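Local coordinates for putative methyl-accepting chemotaxis signal transduction protein (Campylobacter jejuni subsp. jejuni serotype O:2, PDB 4XMR) that probably senses amino acids such as isoleucine through a periplasmic tandem PAS domain and relays their binding across the membrane to direct chemotaxis, at residues B[81-93]-B[103-116]. Residues are numbered along the deposited sequence; the frame is centred on the assembly and turned at random.
With ILE (isoleucine), chain E.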
# COMPACT_ATOMS: atom_id res chain seq x y z
N VAL B 81 16.87 -0.16 9.88
CA VAL B 81 17.28 0.91 8.97
C VAL B 81 18.69 1.28 9.37
O VAL B 81 18.95 1.49 10.56
CB VAL B 81 16.33 2.12 9.06
CG1 VAL B 81 16.82 3.25 8.18
CG2 VAL B 81 14.91 1.73 8.69
N TYR B 82 19.62 1.34 8.42
CA TYR B 82 21.03 1.42 8.78
C TYR B 82 21.89 2.09 7.73
O TYR B 82 21.53 2.15 6.55
CB TYR B 82 21.59 0.03 9.10
CG TYR B 82 21.22 -1.05 8.11
CD1 TYR B 82 20.03 -1.75 8.25
CD2 TYR B 82 22.06 -1.37 7.05
CE1 TYR B 82 19.68 -2.75 7.36
CE2 TYR B 82 21.73 -2.37 6.15
CZ TYR B 82 20.54 -3.06 6.31
OH TYR B 82 20.23 -4.06 5.42
N LEU B 83 23.05 2.57 8.17
CA LEU B 83 24.07 3.09 7.28
C LEU B 83 25.36 2.30 7.49
O LEU B 83 25.95 2.34 8.57
CB LEU B 83 24.31 4.58 7.54
CG LEU B 83 25.33 5.28 6.63
CD1 LEU B 83 24.88 5.26 5.17
CD2 LEU B 83 25.61 6.70 7.11
N GLY B 84 25.76 1.55 6.46
CA GLY B 84 27.01 0.82 6.50
C GLY B 84 28.17 1.67 6.01
O GLY B 84 28.09 2.27 4.96
N LEU B 85 29.26 1.69 6.77
CA LEU B 85 30.44 2.50 6.42
C LEU B 85 31.56 1.68 5.79
O LEU B 85 31.61 0.46 5.96
CB LEU B 85 30.97 3.21 7.68
CG LEU B 85 29.93 4.03 8.47
CD1 LEU B 85 30.53 4.62 9.74
CD2 LEU B 85 29.30 5.12 7.61
N ASN B 86 32.47 2.34 5.07
CA ASN B 86 33.60 1.63 4.46
C ASN B 86 34.54 0.98 5.47
O ASN B 86 35.21 -0.01 5.16
CB ASN B 86 34.40 2.53 3.51
CG ASN B 86 35.62 1.82 2.92
OD1 ASN B 86 35.50 0.86 2.16
ND2 ASN B 86 36.81 2.31 3.27
N ASN B 87 34.58 1.51 6.68
CA ASN B 87 35.42 0.90 7.71
C ASN B 87 34.78 -0.36 8.28
O ASN B 87 35.34 -1.02 9.14
CB ASN B 87 35.82 1.90 8.80
CG ASN B 87 34.67 2.31 9.70
OD1 ASN B 87 33.53 1.89 9.52
ND2 ASN B 87 34.97 3.14 10.69
N GLY B 88 33.59 -0.68 7.77
CA GLY B 88 32.93 -1.92 8.12
C GLY B 88 31.91 -1.77 9.23
O GLY B 88 31.13 -2.69 9.48
N LYS B 89 31.92 -0.63 9.91
CA LYS B 89 30.97 -0.38 10.98
C LYS B 89 29.61 -0.04 10.38
O LYS B 89 29.51 0.43 9.24
CB LYS B 89 31.45 0.74 11.90
CG LYS B 89 32.76 0.43 12.60
CD LYS B 89 33.07 1.48 13.65
CE LYS B 89 34.41 1.23 14.32
NZ LYS B 89 34.73 2.31 15.31
N VAL B 90 28.55 -0.26 11.14
CA VAL B 90 27.22 0.06 10.66
C VAL B 90 26.43 0.76 11.75
O VAL B 90 26.41 0.32 12.90
CB VAL B 90 26.49 -1.19 10.13
CG1 VAL B 90 26.39 -2.25 11.20
CG2 VAL B 90 25.12 -0.83 9.62
N LEU B 91 25.80 1.88 11.40
CA LEU B 91 24.93 2.58 12.31
C LEU B 91 23.54 1.97 12.14
O LEU B 91 22.92 2.13 11.08
CB LEU B 91 24.92 4.06 12.00
CG LEU B 91 24.07 4.92 12.94
CD1 LEU B 91 24.62 4.89 14.36
CD2 LEU B 91 24.00 6.35 12.43
N LEU B 92 23.06 1.29 13.17
CA LEU B 92 21.87 0.44 13.08
C LEU B 92 20.72 0.92 13.95
O LEU B 92 20.86 1.03 15.17
CB LEU B 92 22.23 -1.00 13.46
CG LEU B 92 21.09 -2.02 13.53
CD1 LEU B 92 20.36 -2.15 12.19
CD2 LEU B 92 21.63 -3.36 13.99
N SER B 93 19.59 1.22 13.31
CA SER B 93 18.34 1.52 14.00
C SER B 93 17.41 0.30 13.92
O SER B 93 17.07 -0.15 12.81
CB SER B 93 17.67 2.75 13.40
OG SER B 93 16.48 3.06 14.09
N GLU B 103 23.20 2.80 17.33
CA GLU B 103 24.60 2.70 17.68
C GLU B 103 25.37 2.02 16.55
O GLU B 103 24.78 1.41 15.65
CB GLU B 103 24.77 1.90 18.97
CG GLU B 103 24.19 2.58 20.20
CD GLU B 103 24.34 1.73 21.45
OE1 GLU B 103 24.64 0.53 21.32
OE2 GLU B 103 24.15 2.27 22.56
N LEU B 104 26.69 2.16 16.61
CA LEU B 104 27.59 1.53 15.66
C LEU B 104 27.84 0.09 16.07
O LEU B 104 28.20 -0.19 17.21
CB LEU B 104 28.92 2.28 15.55
CG LEU B 104 28.93 3.63 14.84
CD1 LEU B 104 30.34 4.21 14.84
CD2 LEU B 104 28.43 3.50 13.41
N ARG B 105 27.65 -0.83 15.13
CA ARG B 105 28.00 -2.23 15.31
C ARG B 105 29.24 -2.48 14.46
O ARG B 105 29.30 -2.03 13.32
CB ARG B 105 26.87 -3.14 14.84
CG ARG B 105 25.50 -2.92 15.50
CD ARG B 105 25.39 -3.65 16.82
NE ARG B 105 26.03 -4.96 16.79
CZ ARG B 105 25.40 -6.11 16.52
NH1 ARG B 105 24.09 -6.11 16.28
NH2 ARG B 105 26.08 -7.25 16.52
N ASP B 106 30.22 -3.20 14.99
CA ASP B 106 31.44 -3.43 14.22
C ASP B 106 31.64 -4.88 13.78
O ASP B 106 32.67 -5.21 13.19
CB ASP B 106 32.68 -2.90 14.96
CG ASP B 106 32.84 -3.50 16.34
OD1 ASP B 106 32.31 -4.60 16.59
OD2 ASP B 106 33.51 -2.86 17.19
N ASP B 107 30.66 -5.74 14.06
CA ASP B 107 30.83 -7.17 13.83
C ASP B 107 29.80 -7.80 12.89
O ASP B 107 29.48 -8.98 13.02
CB ASP B 107 30.81 -7.91 15.18
CG ASP B 107 29.51 -7.71 15.94
OD1 ASP B 107 28.71 -6.84 15.55
OD2 ASP B 107 29.30 -8.43 16.94
N LEU B 108 29.30 -7.04 11.93
CA LEU B 108 28.25 -7.55 11.05
C LEU B 108 28.72 -7.91 9.63
O LEU B 108 27.89 -8.24 8.78
CB LEU B 108 27.07 -6.58 11.00
CG LEU B 108 26.32 -6.49 12.34
CD1 LEU B 108 25.18 -5.48 12.28
CD2 LEU B 108 25.80 -7.86 12.74
N ASP B 109 30.03 -7.85 9.40
CA ASP B 109 30.64 -8.33 8.15
C ASP B 109 30.01 -7.74 6.89
O ASP B 109 29.66 -8.48 5.97
CB ASP B 109 30.55 -9.86 8.05
CG ASP B 109 31.29 -10.57 9.16
OD1 ASP B 109 32.37 -10.08 9.57
OD2 ASP B 109 30.79 -11.61 9.63
N ILE B 110 29.87 -6.43 6.84
CA ILE B 110 29.03 -5.84 5.79
C ILE B 110 29.68 -5.73 4.41
O ILE B 110 28.98 -5.83 3.41
CB ILE B 110 28.50 -4.47 6.20
CG1 ILE B 110 29.64 -3.45 6.26
CG2 ILE B 110 27.78 -4.59 7.52
CD1 ILE B 110 29.19 -2.03 6.37
N LYS B 111 31.00 -5.55 4.36
CA LYS B 111 31.65 -5.21 3.10
C LYS B 111 31.64 -6.35 2.08
O LYS B 111 31.92 -6.14 0.91
CB LYS B 111 33.08 -4.71 3.32
CG LYS B 111 33.14 -3.34 3.98
CD LYS B 111 34.56 -2.81 4.02
CE LYS B 111 35.08 -2.50 2.63
NZ LYS B 111 36.45 -1.92 2.67
N THR B 112 31.29 -7.55 2.54
CA THR B 112 31.21 -8.69 1.63
C THR B 112 29.76 -9.09 1.37
O THR B 112 29.51 -10.13 0.77
CB THR B 112 32.01 -9.90 2.17
OG1 THR B 112 31.66 -10.14 3.54
CG2 THR B 112 33.53 -9.65 2.07
N LYS B 113 28.82 -8.27 1.81
CA LYS B 113 27.40 -8.57 1.63
C LYS B 113 26.82 -7.95 0.37
O LYS B 113 27.26 -6.89 -0.07
CB LYS B 113 26.59 -8.16 2.86
CG LYS B 113 26.84 -9.09 4.02
CD LYS B 113 25.98 -8.78 5.21
CE LYS B 113 26.22 -9.78 6.34
NZ LYS B 113 25.43 -9.47 7.57
N ASP B 114 25.85 -8.64 -0.22
CA ASP B 114 25.28 -8.22 -1.50
C ASP B 114 24.61 -6.85 -1.41
O ASP B 114 24.81 -6.01 -2.30
CB ASP B 114 24.30 -9.27 -2.04
CG ASP B 114 24.96 -10.26 -2.98
OD1 ASP B 114 26.21 -10.36 -2.96
OD2 ASP B 114 24.24 -10.93 -3.74
N TRP B 115 23.84 -6.60 -0.35
CA TRP B 115 23.17 -5.31 -0.23
C TRP B 115 24.18 -4.18 -0.23
O TRP B 115 23.91 -3.08 -0.71
CB TRP B 115 22.24 -5.23 0.99
CG TRP B 115 22.90 -5.33 2.35
CD1 TRP B 115 22.94 -6.44 3.16
CD2 TRP B 115 23.58 -4.29 3.07
NE1 TRP B 115 23.61 -6.15 4.32
CE2 TRP B 115 24.02 -4.84 4.29
CE3 TRP B 115 23.88 -2.95 2.79
CZ2 TRP B 115 24.73 -4.10 5.23
CZ3 TRP B 115 24.57 -2.21 3.73
CH2 TRP B 115 24.99 -2.79 4.94
N TYR B 116 25.37 -4.46 0.31
CA TYR B 116 26.41 -3.46 0.37
C TYR B 116 27.14 -3.37 -0.97
O TYR B 116 27.20 -2.31 -1.59
CB TYR B 116 27.38 -3.79 1.52
CG TYR B 116 28.46 -2.75 1.75
CD1 TYR B 116 29.69 -2.85 1.12
CD2 TYR B 116 28.24 -1.67 2.60
CE1 TYR B 116 30.66 -1.91 1.32
CE2 TYR B 116 29.22 -0.73 2.81
CZ TYR B 116 30.43 -0.85 2.17
OH TYR B 116 31.41 0.08 2.37
N ILE E . 19.88 -7.34 7.28
CA ILE E . 21.25 -6.89 7.17
C ILE E . 22.15 -8.12 7.09
O ILE E . 23.26 -8.06 6.58
CB ILE E . 21.65 -5.97 8.36
CG1 ILE E . 22.96 -5.25 8.06
CG2 ILE E . 21.73 -6.75 9.67
CD1 ILE E . 23.30 -4.13 9.03
OXT ILE E . 21.74 -9.20 7.51
O HOH W 1 33.55 -0.01 0.76
O HOH W 2 29.61 -4.18 11.40
O HOH W 3 31.69 -5.16 8.72
O HOH W 4 22.08 0.29 17.38
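The ring of Y82 presents its CE2 edge to the six-membered ring of W115 in an edge-to-face pair, the centroids 4.9 Å apart and the planes at 70°. One face of Y82 is covered by CD1 of the bound isoleucine, 3.6 Å above the ring centre. W115 receives Y82 on one face and CB of Y116 on the other, while its NE1 donates to the isoleucine O over 3.0 Å. The Y116 ring has the O of G84 at its edge and CG1 of I110 over one face. L108 CD1 lies over the rim of one face of the R105 guanidinium, whose NH2 forms a salt bridge with D107 OD1 on its syn side. K113, at the N-cap position of helix 114-120, donates from NZ to the same ligand oxygen and to the O of L108; this NZ also bonds T134, itself a ligand partner. These groups belong to probably the membrane-distal PAS-like (PDC/Cache) module, in which strand 103-105 edges an antiparallel sheet. V90 pairs with R105 through R105 N to V90 O (2.8 Å, 167°) and V90 N to R105 O; L92 with E103 is the next hydrogen-bonded pair, L91 with L104 the non-hydrogen-bonded one between. In one of two V90 conformers (chi1 58°), CG2 faces the ligand CD1 and CG1 meets L108 CD1 at 3.6 Å. CD2 of L104 packs on CB of L91. I110 pushes CD1 to 3.6 Å from the CA of G84, where the lack of a side chain makes room. At the 85-88 type I turn, K111 NZ bonds N86 OD1 at 3.0 Å from above the carbonyl plane, and a water links that OD1 to the Y116 hydroxyl.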